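Local coordinates for protein leucyl-trna synthetase (Plasmodium knowlesi, PDB 5FOF) that probably clears mischarged tRNA as the editing domain of the cytosolic enzyme, whose P. falciparum relative is the target of antimalarial benzoxaboroles, at residues F251-G264 against L288-V300. Sequence-based numbering, arbitrary orientation.
Sequences FSCIQLPDIGDNTG and LYKKQYFEGTMTV
Thr-299 turns OG1 between its backbone N and carbonyl carbon (chi1 64°), which aims the hydroxyl at Ser-252 and leaves CG2 for Gln-255. Thr-299 OG1 donates to a lone pair of Ser-252 O, in the carbonyl plane, at 2.6 Å, while Thr-299 CG2 lies 3.6 Å from Gln-255 CG. Thr-299 N also bonds to Cys-253 O, reaching it from above the carbonyl plane. Two residues along each strand, the backbones of Gln-255 and Thr-297 form a hydrogen-bonded antiparallel pair, with Gln-255 N 2.7 Å from Thr-297 O. Their side chains share one face of this two-stranded sheet, where Thr-297 OG1 donates to an in-plane lone pair of Gln-255 OE1 at 3.2 Å. On the other face, Ile-254 and Met-298 form the non-hydrogen-bonded pair; Met-298 curls back so that its CE lies 3.4 Å from Cys-253 O. The chain leaves the helix at Gly-296, whose CA comes 3.1 Å from Gln-255 O. Beside this exit Leu-256 lays CD2 against Lys-291 O and Gly-296 N. Gln-292 crosses Ile-254 at about a right angle and gives NE2 to Thr-263 OG1 at 2.9 Å, in a bent bond (132° at the hydrogen). NE2 also bonds to Asp-217 O, and OE1 accepts from Lys-85, so both ends of the buried amide are held and its rotation is fixed. Lys-291 NZ and Glu-295 OE1 form a salt bridge one helical turn apart. The contact is a short antiparallel two-stranded pairing whose long connection includes helices 263-270 and 281-295: strand 254-255 leads into the first, and the second returns to strand 297-298. Phe-267 of helix 263-270 packs on Leu-256 and Lys-291, whereas Ile-308 and Cys-311 of helix 308-321 cover the Ile-254 and Met-298 face.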
loop_
_atom_site.group_PDB
_atom_site.type_symbol
_atom_site.label_atom_id
_atom_site.label_comp_id
_atom_site.label_asym_id
_atom_site.label_seq_id
_atom_site.Cartn_x
_atom_site.Cartn_y
_atom_site.Cartn_z
ATOM N N PHE A 251 5.248 4.343 15.562
ATOM C CA PHE A 251 6.046 5.518 15.880
ATOM C C PHE A 251 5.418 6.782 15.264
ATOM O O PHE A 251 5.150 6.824 14.062
ATOM C CB PHE A 251 7.481 5.351 15.357
ATOM C CG PHE A 251 8.446 6.377 15.901
ATOM C CD1 PHE A 251 8.507 7.665 15.364
ATOM C CD2 PHE A 251 9.295 6.056 16.961
ATOM C CE1 PHE A 251 9.387 8.607 15.881
ATOM C CE2 PHE A 251 10.178 6.994 17.477
ATOM C CZ PHE A 251 10.226 8.274 16.937
ATOM N N SER A 252 5.212 7.815 16.076
ATOM C CA SER A 252 4.594 9.049 15.605
ATOM C C SER A 252 5.627 9.917 14.949
ATOM O O SER A 252 6.543 10.381 15.616
ATOM C CB SER A 252 3.942 9.820 16.738
ATOM O OG SER A 252 3.295 10.964 16.225
ATOM N N CYS A 253 5.461 10.143 13.642
ATOM C CA CYS A 253 6.436 10.876 12.838
ATOM C C CYS A 253 6.220 12.390 12.792
ATOM O O CYS A 253 7.069 13.089 12.255
ATOM C CB CYS A 253 6.453 10.335 11.404
ATOM S SG CYS A 253 6.658 8.547 11.302
ATOM N N ILE A 254 5.094 12.889 13.324
ATOM C CA ILE A 254 4.686 14.298 13.141
ATOM C C ILE A 254 4.190 14.978 14.447
ATOM O O ILE A 254 3.340 14.432 15.144
ATOM C CB ILE A 254 3.607 14.430 12.027
ATOM C CG1 ILE A 254 4.127 13.849 10.701
ATOM C CG2 ILE A 254 3.207 15.895 11.839
ATOM C CD1 ILE A 254 3.233 14.057 9.490
ATOM N N GLN A 255 4.726 16.170 14.735
ATOM C CA GLN A 255 4.325 17.040 15.859
ATOM C C GLN A 255 3.516 18.200 15.318
ATOM O O GLN A 255 3.841 18.718 14.252
ATOM C CB GLN A 255 5.556 17.693 16.515
ATOM C CG GLN A 255 6.296 16.885 17.562
ATOM C CD GLN A 255 7.774 17.265 17.678
ATOM O OE1 GLN A 255 8.260 18.170 16.996
ATOM N NE2 GLN A 255 8.498 16.551 18.535
ATOM N N LEU A 256 2.516 18.647 16.073
ATOM C CA LEU A 256 1.850 19.932 15.822
ATOM C C LEU A 256 2.164 20.932 16.963
ATOM O O LEU A 256 2.484 20.500 18.076
ATOM C CB LEU A 256 0.348 19.712 15.660
ATOM C CG LEU A 256 -0.077 19.116 14.314
ATOM C CD1 LEU A 256 -1.503 18.581 14.376
ATOM C CD2 LEU A 256 0.058 20.132 13.186
ATOM N N PRO A 257 2.075 22.261 16.694
ATOM C CA PRO A 257 2.573 23.300 17.611
ATOM C C PRO A 257 2.285 23.119 19.112
ATOM O O PRO A 257 3.234 23.080 19.898
ATOM C CB PRO A 257 1.917 24.578 17.077
ATOM C CG PRO A 257 1.809 24.336 15.618
ATOM C CD PRO A 257 1.474 22.874 15.490
ATOM N N ASP A 258 1.010 23.018 19.496
ATOM C CA ASP A 258 0.618 22.860 20.916
ATOM C C ASP A 258 0.084 21.473 21.272
ATOM O O ASP A 258 -0.036 21.143 22.449
ATOM C CB ASP A 258 -0.419 23.922 21.303
ATOM C CG ASP A 258 0.219 25.241 21.696
ATOM O OD1 ASP A 258 0.947 25.250 22.710
ATOM O OD2 ASP A 258 -0.010 26.264 21.004
ATOM N N ILE A 259 -0.214 20.665 20.259
ATOM C CA ILE A 259 -0.787 19.331 20.441
ATOM C C ILE A 259 0.292 18.286 20.766
ATOM O O ILE A 259 0.027 17.326 21.492
ATOM C CB ILE A 259 -1.556 18.913 19.160
ATOM C CG1 ILE A 259 -2.707 19.904 18.893
ATOM C CG2 ILE A 259 -2.078 17.481 19.260
ATOM C CD1 ILE A 259 -3.246 19.892 17.474
ATOM N N GLY A 260 1.495 18.480 20.219
ATOM C CA GLY A 260 2.551 17.472 20.248
ATOM C C GLY A 260 2.282 16.380 19.223
ATOM O O GLY A 260 1.458 16.545 18.322
ATOM N N ASP A 261 2.968 15.252 19.377
ATOM C CA ASP A 261 2.857 14.142 18.439
ATOM C C ASP A 261 1.639 13.253 18.750
ATOM O O ASP A 261 0.878 13.545 19.666
ATOM C CB ASP A 261 4.185 13.370 18.384
ATOM C CG ASP A 261 4.428 12.495 19.608
ATOM O OD1 ASP A 261 3.891 12.798 20.695
ATOM O OD2 ASP A 261 5.168 11.498 19.476
ATOM N N ASN A 262 1.457 12.190 17.968
ATOM C CA ASN A 262 0.267 11.325 18.027
ATOM C C ASN A 262 -1.024 12.092 17.704
ATOM O O ASN A 262 -1.999 12.065 18.460
ATOM C CB ASN A 262 0.173 10.557 19.358
ATOM C CG ASN A 262 1.263 9.508 19.500
ATOM O OD1 ASN A 262 1.159 8.404 18.961
ATOM N ND2 ASN A 262 2.317 9.848 20.219
ATOM N N THR A 263 -1.013 12.748 16.543
ATOM C CA THR A 263 -2.104 13.625 16.118
ATOM C C THR A 263 -3.316 12.833 15.646
ATOM O O THR A 263 -4.456 13.251 15.856
ATOM C CB THR A 263 -1.637 14.590 15.031
ATOM O OG1 THR A 263 -1.063 13.853 13.955
ATOM C CG2 THR A 263 -0.577 15.510 15.588
ATOM N N GLY A 264 -3.073 11.680 15.032
ATOM C CA GLY A 264 -4.143 10.745 14.688
ATOM C C GLY A 264 -5.038 10.429 15.867
ATOM O O GLY A 264 -6.254 10.432 15.736
ATOM N N LEU A 288 -7.009 17.303 9.275
ATOM C CA LEU A 288 -5.729 16.793 9.759
ATOM C C LEU A 288 -4.636 16.836 8.690
ATOM O O LEU A 288 -3.519 17.286 8.975
ATOM C CB LEU A 288 -5.892 15.367 10.285
ATOM C CG LEU A 288 -4.635 14.682 10.812
ATOM C CD1 LEU A 288 -3.995 15.465 11.944
ATOM C CD2 LEU A 288 -5.003 13.290 11.265
ATOM N N TYR A 289 -4.951 16.366 7.480
ATOM C CA TYR A 289 -3.978 16.337 6.378
ATOM C C TYR A 289 -3.353 17.703 6.159
ATOM O O TYR A 289 -2.130 17.793 6.012
ATOM C CB TYR A 289 -4.575 15.808 5.045
ATOM C CG TYR A 289 -3.587 15.925 3.880
ATOM C CD1 TYR A 289 -2.638 14.925 3.630
ATOM C CD2 TYR A 289 -3.570 17.056 3.060
ATOM C CE1 TYR A 289 -1.718 15.044 2.592
ATOM C CE2 TYR A 289 -2.655 17.187 2.021
ATOM C CZ TYR A 289 -1.727 16.184 1.790
ATOM O OH TYR A 289 -0.810 16.320 0.757
ATOM N N LYS A 290 -4.189 18.747 6.141
ATOM C CA LYS A 290 -3.720 20.124 5.915
ATOM C C LYS A 290 -2.922 20.678 7.102
ATOM O O LYS A 290 -1.839 21.243 6.923
ATOM C CB LYS A 290 -4.889 21.060 5.572
ATOM C CG LYS A 290 -5.485 20.833 4.190
ATOM C CD LYS A 290 -6.790 21.609 3.997
ATOM C CE LYS A 290 -7.493 21.244 2.690
ATOM N NZ LYS A 290 -8.966 21.490 2.727
ATOM N N LYS A 291 -3.456 20.505 8.307
ATOM C CA LYS A 291 -2.809 21.007 9.524
ATOM C C LYS A 291 -1.396 20.408 9.658
ATOM O O LYS A 291 -0.424 21.122 9.945
ATOM C CB LYS A 291 -3.682 20.699 10.753
ATOM C CG LYS A 291 -3.586 21.679 11.928
ATOM C CD LYS A 291 -4.908 21.715 12.724
ATOM C CE LYS A 291 -4.715 22.103 14.186
ATOM N NZ LYS A 291 -3.994 23.396 14.343
ATOM N N GLN A 292 -1.277 19.107 9.406
ATOM C CA GLN A 292 0.036 18.464 9.342
ATOM C C GLN A 292 0.914 19.094 8.271
ATOM O O GLN A 292 2.046 19.479 8.566
ATOM C CB GLN A 292 -0.088 16.968 9.096
ATOM C CG GLN A 292 -0.607 16.203 10.297
ATOM C CD GLN A 292 -0.678 14.720 10.062
ATOM O OE1 GLN A 292 -0.381 14.227 8.977
ATOM N NE2 GLN A 292 -1.080 13.991 11.087
ATOM N N TYR A 293 0.381 19.245 7.054
ATOM C CA TYR A 293 1.181 19.745 5.915
ATOM C C TYR A 293 1.791 21.148 6.131
ATOM O O TYR A 293 2.957 21.362 5.800
ATOM C CB TYR A 293 0.367 19.695 4.605
ATOM C CG TYR A 293 1.168 20.006 3.348
ATOM C CD1 TYR A 293 2.030 19.069 2.797
ATOM C CD2 TYR A 293 1.051 21.233 2.708
ATOM C CE1 TYR A 293 2.768 19.352 1.656
ATOM C CE2 TYR A 293 1.770 21.518 1.563
ATOM C CZ TYR A 293 2.630 20.580 1.042
ATOM O OH TYR A 293 3.362 20.869 -0.086
ATOM N N PHE A 294 1.033 22.085 6.696
ATOM C CA PHE A 294 1.534 23.471 6.894
ATOM C C PHE A 294 2.198 23.735 8.265
ATOM O O PHE A 294 3.229 24.414 8.344
ATOM C CB PHE A 294 0.403 24.485 6.654
ATOM C CG PHE A 294 -0.141 24.469 5.243
ATOM C CD1 PHE A 294 0.578 25.045 4.199
ATOM C CD2 PHE A 294 -1.371 23.879 4.955
ATOM C CE1 PHE A 294 0.084 25.026 2.899
ATOM C CE2 PHE A 294 -1.866 23.858 3.657
ATOM C CZ PHE A 294 -1.137 24.435 2.626
ATOM N N GLU A 295 1.595 23.202 9.329
ATOM C CA GLU A 295 1.970 23.524 10.710
ATOM C C GLU A 295 2.752 22.396 11.403
ATOM O O GLU A 295 3.376 22.619 12.447
ATOM C CB GLU A 295 0.703 23.875 11.519
ATOM C CG GLU A 295 -0.077 25.093 11.000
ATOM C CD GLU A 295 -1.562 25.098 11.385
ATOM O OE1 GLU A 295 -1.920 24.614 12.483
ATOM O OE2 GLU A 295 -2.391 25.585 10.579
ATOM N N GLY A 296 2.726 21.189 10.834
ATOM C CA GLY A 296 3.398 20.039 11.444
ATOM C C GLY A 296 4.914 20.073 11.321
ATOM O O GLY A 296 5.461 20.744 10.435
ATOM N N THR A 297 5.590 19.370 12.236
ATOM C CA THR A 297 7.049 19.148 12.147
ATOM C C THR A 297 7.376 17.678 12.349
ATOM O O THR A 297 6.609 16.947 12.976
ATOM C CB THR A 297 7.860 19.980 13.167
ATOM O OG1 THR A 297 7.248 19.885 14.460
ATOM C CG2 THR A 297 7.949 21.449 12.726
ATOM N N MET A 298 8.518 17.265 11.806
ATOM C CA MET A 298 8.929 15.864 11.800
ATOM C C MET A 298 9.673 15.502 13.083
ATOM O O MET A 298 10.404 16.327 13.633
ATOM C CB MET A 298 9.838 15.592 10.604
ATOM C CG MET A 298 9.188 15.756 9.238
ATOM S SD MET A 298 7.785 14.675 8.923
ATOM C CE MET A 298 8.491 13.056 9.215
ATOM N N THR A 299 9.500 14.260 13.531
ATOM C CA THR A 299 10.042 13.779 14.802
ATOM C C THR A 299 11.193 12.758 14.674
ATOM O O THR A 299 11.796 12.402 15.684
ATOM C CB THR A 299 8.922 13.129 15.627
ATOM O OG1 THR A 299 8.429 11.982 14.936
ATOM C CG2 THR A 299 7.777 14.093 15.823
ATOM N N VAL A 300 11.512 12.327 13.454
ATOM C CA VAL A 300 12.485 11.258 13.208
ATOM C C VAL A 300 13.731 11.780 12.506
ATOM O O VAL A 300 13.648 12.721 11.704
ATOM C CB VAL A 300 11.894 10.113 12.333
ATOM C CG1 VAL A 300 10.891 9.303 13.124
ATOM C CG2 VAL A 300 11.229 10.623 11.061
#